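PDB 2FVG: endoglucanase from Thermotoga maritima, which probably acts as a metal-dependent aminopeptidase of the M42 family, binding two divalent cations per subunit. Local coordinates for residues M2-L7 against G171-I176; S26-L31 against D177-G182. One frame throughout, in Å; residues are numbered along the deposited sequence.

Helix 166-180 is common to both contacts: its middle, 171-176, takes the N-terminal segment 2-7 in contact 1, and the segment 177-182 that follows along it meets residues 26-31 in contact 2. The contacts have their centres about 11 Å apart and touch: Y3 OH probably hydrogen-bonds E180 OE2 (2.7 Å), and I176 CG2 packs on I28 CG2 at 4.0 Å, so the two adjoin through one polar and one apolar pair. Contact 1 is the deeper and lies nearer the predicted metal site, the side chain of C172 being about 6 Å from that of H61, a predicted zinc ligand. Contact 2, its centre about 18 Å from that of the chain, lies away from the annotated sites.

Contact 1 of 2, residues M2-L7 against G171-I176; sequences MYLKEL and GCSVLI
The ring of Y3 turns one edge to I176, whose CG2 lies near the ring plane, 3.9 Å from CD2; the two side chains cross at about a right angle. K27 CG and CD lie over one face of the ring, while its hydroxyl is held by E180, as part of contact 2. One turn on, L7 and I176 reach toward each other tip to tip, L7 CD1 standing 3.8 Å from I176 CD1. The same L7 methyl rests on S173 CB at 3.8 Å, and thus touches both S173 and I176, about one turn apart on the facing helix. S173 sits between L4, L7 and M2. The hydroxyl of S173, swung opposite the backbone N (chi1 178°), shares a water with the backbone N of Y3: 2.9 Å from S173 OG to the water, 2.8 Å from Y3 N, which donates. Y319 OH also hydrogen-bonds S173 OG, so this buried hydroxyl has two polar partners, the water and Y319. Y3 occupies the N-cap position, and its O accepts from L7 N at 2.8 Å. The contact thus lays the start of helix 4-9 against helix 166-180, with helix 18-28 bordering it through F23, I24 and K27, helix 316-332 approaching through Y319, and Y154 of a loop meeting M2 and L4.

Contact 2 of 2, residues S26-L31 against D177-G182; sequences SKIEGL and DVLESG
I28 and L31 come to L179 and E180 from different rotamers. In I28, CG1 takes the crowded position between the backbone N and the carbonyl carbon (chi1 62°), which leaves CG2 to meet L179 CD1 at 3.9 Å as the two side chains cross obliquely. L31 has CG beside its own N instead (chi1 -65°), and its branched end is carried across to the turn formed by L179 and E180. L31 CD1 presses on E180 CG at 3.5 Å and reaches L179 CB at 4.2 Å; the other methyl, CD2, lies 4.0 Å from L179 O. That carbonyl is also engaged elsewhere, accepting from G182 N at 3.1 Å and from a water that donates 2.7 Å away. The water donates as well to L31 O, at 3.3 Å, and bridges the two backbones beside the leucine; K47 NZ is a further partner of L31 O. E180 offers its aliphatic part to L31, whereas its carboxylate is held by Y3 at OE2 and by the backbone N of G1 at OE1. On the far side of the turn, S181 OG donates to V178 O. Together these residues pack the segment 26-31, on helix 18-28, against the segment 177-182, on helix 166-180. Beneath them lies the mixed sheet, where F191 and F193 of strand 187-194 receive L179 and I28, and L35 of strand 34-37 also meets I28; V178 faces helix 316-332.

Contact 1 of 2, residues M2-L7 against G171-I176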
HETATM    1  N   MSE A   2      -7.451  14.791   1.442  1.00 66.47           N
HETATM    2  CA  MSE A   2      -6.721  13.542   1.568  1.00 65.23           C
HETATM    3  C   MSE A   2      -7.650  12.453   2.073  1.00 54.41           C
HETATM    4  O   MSE A   2      -8.516  12.695   2.914  1.00 50.44           O
HETATM    5  CB  MSE A   2      -5.537  13.683   2.498  1.00 62.90           C
HETATM    6  CG  MSE A   2      -4.817  12.392   2.674  1.00 70.63           C
HETATM    7 SE   MSE A   2      -3.558  12.434   4.115  1.00 86.14          SE
HETATM    8  CE  MSE A   2      -4.828  12.899   5.643  1.00 90.73           C
ATOM      9  N   TYR A   3      -7.426  11.246   1.567  1.00 47.03           N
ATOM     10  CA  TYR A   3      -8.287  10.122   1.847  1.00 40.70           C
ATOM     11  C   TYR A   3      -7.604   9.004   2.571  1.00 37.81           C
ATOM     12  O   TYR A   3      -8.054   7.855   2.500  1.00 34.62           O
ATOM     13  CB  TYR A   3      -8.856   9.603   0.529  1.00 41.13           C
ATOM     14  CG  TYR A   3      -9.428  10.714  -0.291  1.00 36.15           C
ATOM     15  CD1 TYR A   3     -10.648  11.298   0.056  1.00 37.54           C
ATOM     16  CD2 TYR A   3      -8.742  11.208  -1.380  1.00 32.60           C
ATOM     17  CE1 TYR A   3     -11.170  12.325  -0.673  1.00 37.81           C
ATOM     18  CE2 TYR A   3      -9.256  12.249  -2.130  1.00 40.01           C
ATOM     19  CZ  TYR A   3     -10.475  12.794  -1.769  1.00 41.29           C
ATOM     20  OH  TYR A   3     -10.999  13.823  -2.498  1.00 46.83           O
ATOM     21  N   LEU A   4      -6.517   9.318   3.265  1.00 34.50           N
ATOM     22  CA  LEU A   4      -5.811   8.287   4.000  1.00 30.70           C
ATOM     23  C   LEU A   4      -6.734   7.595   4.980  1.00 30.79           C
ATOM     24  O   LEU A   4      -6.676   6.394   5.113  1.00 27.15           O
ATOM     25  CB  LEU A   4      -4.602   8.833   4.721  1.00 29.37           C
ATOM     26  CG  LEU A   4      -3.700   7.773   5.344  1.00 29.65           C
ATOM     27  CD1 LEU A   4      -3.260   6.783   4.303  1.00 30.82           C
ATOM     28  CD2 LEU A   4      -2.507   8.462   5.920  1.00 37.98           C
ATOM     29  N   LYS A   5      -7.594   8.348   5.660  1.00 31.36           N
ATOM     30  CA  LYS A   5      -8.526   7.731   6.603  1.00 31.40           C
ATOM     31  C   LYS A   5      -9.395   6.697   5.913  1.00 30.58           C
ATOM     32  O   LYS A   5      -9.532   5.572   6.403  1.00 34.63           O
ATOM     33  CB  LYS A   5      -9.398   8.788   7.299  1.00 31.43           C
ATOM     34  CG  LYS A   5     -10.469   8.187   8.206  1.00 34.98           C
ATOM     35  CD  LYS A   5     -11.287   9.262   8.924  1.00 35.53           C
ATOM     36  N   GLU A   6      -9.992   7.037   4.779  1.00 31.04           N
ATOM     37  CA  GLU A   6     -10.839   6.021   4.112  1.00 33.49           C
ATOM     38  C   GLU A   6      -9.999   4.877   3.541  1.00 33.47           C
ATOM     39  O   GLU A   6     -10.375   3.717   3.676  1.00 30.50           O
ATOM     40  CB  GLU A   6     -11.742   6.588   3.007  1.00 35.51           C
ATOM     41  CG  GLU A   6     -12.800   7.630   3.415  1.00 33.28           C
ATOM     42  CD  GLU A   6     -12.266   9.063   3.525  1.00 50.21           C
ATOM     43  OE1 GLU A   6     -11.109   9.281   3.954  1.00 47.42           O
ATOM     44  OE2 GLU A   6     -13.035   9.995   3.189  1.00 58.69           O
ATOM     45  N   LEU A   7      -8.861   5.212   2.920  1.00 31.29           N
ATOM     46  CA  LEU A   7      -7.987   4.203   2.322  1.00 32.19           C
ATOM     47  C   LEU A   7      -7.526   3.197   3.353  1.00 34.18           C
ATOM     48  O   LEU A   7      -7.662   1.988   3.158  1.00 36.40           O
ATOM     49  CB  LEU A   7      -6.813   4.847   1.584  1.00 30.12           C
ATOM     50  CG  LEU A   7      -7.306   5.422   0.255  1.00 32.17           C
ATOM     51  CD1 LEU A   7      -6.283   6.338  -0.342  1.00 36.01           C
ATOM     52  CD2 LEU A   7      -7.703   4.280  -0.738  1.00 28.11           C
ATOM     53  N   GLY A 171       0.900   4.914   0.303  1.00 26.74           N
ATOM     54  CA  GLY A 171       1.466   5.084  -1.034  1.00 25.56           C
ATOM     55  C   GLY A 171       0.387   5.438  -2.049  1.00 25.26           C
ATOM     56  O   GLY A 171       0.575   6.346  -2.874  1.00 28.36           O
ATOM     57  N   CYS A 172      -0.752   4.755  -1.976  1.00 22.62           N
ATOM     58  CA  CYS A 172      -1.914   5.037  -2.847  1.00 26.10           C
ATOM     59  C   CYS A 172      -2.419   6.458  -2.624  1.00 27.06           C
ATOM     60  O   CYS A 172      -2.726   7.177  -3.575  1.00 26.64           O
ATOM     61  CB  CYS A 172      -3.082   4.103  -2.551  1.00 27.26           C
ATOM     62  SG  CYS A 172      -2.868   2.362  -2.960  1.00 30.77           S
ATOM     63  N   SER A 173      -2.503   6.847  -1.355  1.00 26.79           N
ATOM     64  CA  SER A 173      -2.977   8.167  -0.958  1.00 26.74           C
ATOM     65  C   SER A 173      -2.041   9.267  -1.499  1.00 26.05           C
ATOM     66  O   SER A 173      -2.491  10.323  -1.966  1.00 30.65           O
ATOM     67  CB  SER A 173      -3.079   8.198   0.574  1.00 28.27           C
ATOM     68  OG  SER A 173      -3.485   9.469   1.039  1.00 26.65           O
ATOM     69  N   VAL A 174      -0.742   9.000  -1.445  1.00 26.52           N
ATOM     70  CA  VAL A 174       0.268   9.906  -1.970  1.00 29.69           C
ATOM     71  C   VAL A 174       0.016  10.182  -3.447  1.00 29.71           C
ATOM     72  O   VAL A 174       0.067  11.324  -3.864  1.00 27.39           O
ATOM     73  CB  VAL A 174       1.709   9.375  -1.785  1.00 30.64           C
ATOM     74  CG1 VAL A 174       2.724  10.299  -2.479  1.00 35.46           C
ATOM     75  CG2 VAL A 174       2.052   9.278  -0.323  1.00 30.19           C
ATOM     76  N   LEU A 175      -0.257   9.128  -4.221  1.00 29.73           N
ATOM     77  CA  LEU A 175      -0.497   9.236  -5.663  1.00 29.27           C
ATOM     78  C   LEU A 175      -1.742  10.030  -5.955  1.00 30.22           C
ATOM     79  O   LEU A 175      -1.727  10.893  -6.821  1.00 28.29           O
ATOM     80  CB  LEU A 175      -0.593   7.864  -6.322  1.00 29.01           C
ATOM     81  CG  LEU A 175       0.636   6.950  -6.205  1.00 34.53           C
ATOM     82  CD1 LEU A 175       0.537   5.859  -7.237  1.00 31.60           C
ATOM     83  CD2 LEU A 175       1.925   7.718  -6.393  1.00 34.83           C
ATOM     84  N   ILE A 176      -2.818   9.723  -5.231  1.00 29.94           N
ATOM     85  CA  ILE A 176      -4.072  10.467  -5.342  1.00 29.69           C
ATOM     86  C   ILE A 176      -3.869  11.943  -4.997  1.00 31.71           C
ATOM     87  O   ILE A 176      -4.449  12.809  -5.656  1.00 31.63           O
ATOM     88  CB  ILE A 176      -5.147   9.889  -4.418  1.00 28.56           C
ATOM     89  CG1 ILE A 176      -5.432   8.437  -4.786  1.00 30.56           C
ATOM     90  CG2 ILE A 176      -6.444  10.695  -4.515  1.00 28.25           C
ATOM     91  CD1 ILE A 176      -6.437   7.767  -3.844  1.00 28.77           C
TER
HETATM   92  O   HOH W   1      -5.442  10.967  -0.449  1.00 38.84           O

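Contact 2 of 2, residues S26-L31 against D177-G182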
ATOM      1  N   SER A  26     -13.147   6.669  -8.215  1.00 35.07           N
ATOM      2  CA  SER A  26     -14.066   7.791  -7.970  1.00 36.94           C
ATOM      3  C   SER A  26     -13.340   9.093  -7.626  1.00 36.80           C
ATOM      4  O   SER A  26     -13.834  10.185  -7.925  1.00 38.07           O
ATOM      5  CB  SER A  26     -15.112   7.459  -6.897  1.00 37.59           C
ATOM      6  OG  SER A  26     -14.525   7.340  -5.608  1.00 44.15           O
ATOM      7  N   LYS A  27     -12.160   8.981  -7.023  1.00 36.15           N
ATOM      8  CA  LYS A  27     -11.385  10.165  -6.662  1.00 35.30           C
ATOM      9  C   LYS A  27     -10.496  10.733  -7.769  1.00 34.14           C
ATOM     10  O   LYS A  27     -10.227  11.940  -7.790  1.00 32.49           O
ATOM     11  CB  LYS A  27     -10.555   9.909  -5.395  1.00 34.95           C
ATOM     12  CG  LYS A  27     -11.388   9.511  -4.166  1.00 33.11           C
ATOM     13  CD  LYS A  27     -12.486  10.538  -3.821  1.00 30.36           C
ATOM     14  CE  LYS A  27     -13.320  10.036  -2.661  1.00 34.81           C
ATOM     15  NZ  LYS A  27     -14.397  10.984  -2.271  1.00 40.06           N
ATOM     16  N   ILE A  28     -10.046   9.888  -8.690  1.00 33.02           N
ATOM     17  CA  ILE A  28      -9.129  10.356  -9.737  1.00 33.30           C
ATOM     18  C   ILE A  28      -9.684  10.467 -11.162  1.00 35.04           C
ATOM     19  O   ILE A  28      -9.012  11.035 -12.028  1.00 33.43           O
ATOM     20  CB  ILE A  28      -7.790   9.566  -9.739  1.00 32.90           C
ATOM     21  CG1 ILE A  28      -8.052   8.080 -10.043  1.00 36.05           C
ATOM     22  CG2 ILE A  28      -7.050   9.812  -8.408  1.00 33.74           C
ATOM     23  CD1 ILE A  28      -6.798   7.211 -10.202  1.00 29.99           C
ATOM     24  N   GLU A  29     -10.887   9.942 -11.404  1.00 37.39           N
ATOM     25  CA  GLU A  29     -11.528  10.006 -12.736  1.00 39.33           C
ATOM     26  C   GLU A  29     -11.399  11.337 -13.458  1.00 41.01           C
ATOM     27  O   GLU A  29     -11.006  11.378 -14.627  1.00 43.47           O
ATOM     28  CB  GLU A  29     -13.011   9.656 -12.655  1.00 40.50           C
ATOM     29  CG  GLU A  29     -13.302   8.181 -12.692  1.00 49.17           C
ATOM     30  CD  GLU A  29     -14.760   7.853 -12.390  1.00 61.84           C
ATOM     31  OE1 GLU A  29     -15.457   8.683 -11.741  1.00 54.62           O
ATOM     32  OE2 GLU A  29     -15.190   6.738 -12.780  1.00 68.10           O
ATOM     33  N   GLY A  30     -11.750  12.423 -12.774  1.00 40.36           N
ATOM     34  CA  GLY A  30     -11.702  13.737 -13.386  1.00 39.80           C
ATOM     35  C   GLY A  30     -10.373  14.436 -13.254  1.00 40.30           C
ATOM     36  O   GLY A  30     -10.281  15.636 -13.513  1.00 41.48           O
ATOM     37  N   LEU A  31      -9.346  13.694 -12.852  1.00 39.23           N
ATOM     38  CA  LEU A  31      -8.008  14.255 -12.667  1.00 38.57           C
ATOM     39  C   LEU A  31      -6.994  13.745 -13.683  1.00 37.86           C
ATOM     40  O   LEU A  31      -5.917  14.310 -13.834  1.00 34.91           O
ATOM     41  CB  LEU A  31      -7.508  13.942 -11.250  1.00 37.46           C
ATOM     42  CG  LEU A  31      -8.292  14.581 -10.093  1.00 36.05           C
ATOM     43  CD1 LEU A  31      -7.802  14.028  -8.775  1.00 43.72           C
ATOM     44  CD2 LEU A  31      -8.206  16.113 -10.124  1.00 41.25           C
ATOM     45  N   ASP A 177      -3.054  12.231  -3.974  1.00 33.11           N
ATOM     46  CA  ASP A 177      -2.801  13.628  -3.562  1.00 33.70           C
ATOM     47  C   ASP A 177      -1.948  14.381  -4.574  1.00 33.26           C
ATOM     48  O   ASP A 177      -2.106  15.589  -4.730  1.00 35.51           O
ATOM     49  CB  ASP A 177      -2.155  13.724  -2.163  1.00 33.45           C
ATOM     50  CG  ASP A 177      -3.146  13.450  -1.022  1.00 42.45           C
ATOM     51  OD1 ASP A 177      -4.332  13.103  -1.277  1.00 37.40           O
ATOM     52  OD2 ASP A 177      -2.724  13.582   0.147  1.00 44.45           O
ATOM     53  N   VAL A 178      -1.016  13.684  -5.221  1.00 31.87           N
ATOM     54  CA  VAL A 178      -0.188  14.310  -6.247  1.00 30.97           C
ATOM     55  C   VAL A 178      -1.119  14.734  -7.373  1.00 32.50           C
ATOM     56  O   VAL A 178      -1.042  15.858  -7.867  1.00 29.97           O
ATOM     57  CB  VAL A 178       0.923  13.362  -6.760  1.00 31.37           C
ATOM     58  CG1 VAL A 178       1.607  13.944  -8.019  1.00 24.34           C
ATOM     59  CG2 VAL A 178       1.939  13.115  -5.663  1.00 27.44           C
ATOM     60  N   LEU A 179      -2.033  13.836  -7.738  1.00 33.75           N
ATOM     61  CA  LEU A 179      -3.003  14.122  -8.796  1.00 34.15           C
ATOM     62  C   LEU A 179      -3.980  15.228  -8.420  1.00 35.81           C
ATOM     63  O   LEU A 179      -4.282  16.094  -9.252  1.00 35.52           O
ATOM     64  CB  LEU A 179      -3.743  12.852  -9.187  1.00 32.32           C
ATOM     65  CG  LEU A 179      -2.900  11.888 -10.019  1.00 33.83           C
ATOM     66  CD1 LEU A 179      -3.595  10.518 -10.139  1.00 23.02           C
ATOM     67  CD2 LEU A 179      -2.618  12.504 -11.396  1.00 24.57           C
ATOM     68  N   GLU A 180      -4.476  15.207  -7.180  1.00 36.37           N
ATOM     69  CA  GLU A 180      -5.386  16.270  -6.727  1.00 38.68           C
ATOM     70  C   GLU A 180      -4.721  17.630  -6.664  1.00 37.58           C
ATOM     71  O   GLU A 180      -5.391  18.654  -6.839  1.00 39.24           O
ATOM     72  CB  GLU A 180      -6.024  15.971  -5.372  1.00 38.98           C
ATOM     73  CG  GLU A 180      -7.198  15.037  -5.443  1.00 51.17           C
ATOM     74  CD  GLU A 180      -8.227  15.293  -4.355  1.00 64.65           C
ATOM     75  OE1 GLU A 180      -7.921  16.021  -3.382  1.00 70.80           O
ATOM     76  OE2 GLU A 180      -9.356  14.766  -4.481  1.00 68.03           O
ATOM     77  N   SER A 181      -3.411  17.648  -6.422  1.00 37.91           N
ATOM     78  CA  SER A 181      -2.683  18.913  -6.316  1.00 38.84           C
ATOM     79  C   SER A 181      -2.491  19.551  -7.679  1.00 39.17           C
ATOM     80  O   SER A 181      -1.961  20.649  -7.763  1.00 39.02           O
ATOM     81  CB  SER A 181      -1.308  18.725  -5.660  1.00 39.73           C
ATOM     82  OG  SER A 181      -0.345  18.244  -6.593  1.00 37.92           O
ATOM     83  N   GLY A 182      -2.903  18.854  -8.738  1.00 40.85           N
ATOM     84  CA  GLY A 182      -2.712  19.332 -10.109  1.00 43.10           C
ATOM     85  C   GLY A 182      -1.241  19.181 -10.474  1.00 44.44           C
ATOM     86  O   GLY A 182      -0.408  19.952 -10.018  1.00 49.07           O
TER
HETATM   87  O   HOH W   2      -3.962  16.188 -11.956  1.00 54.19           O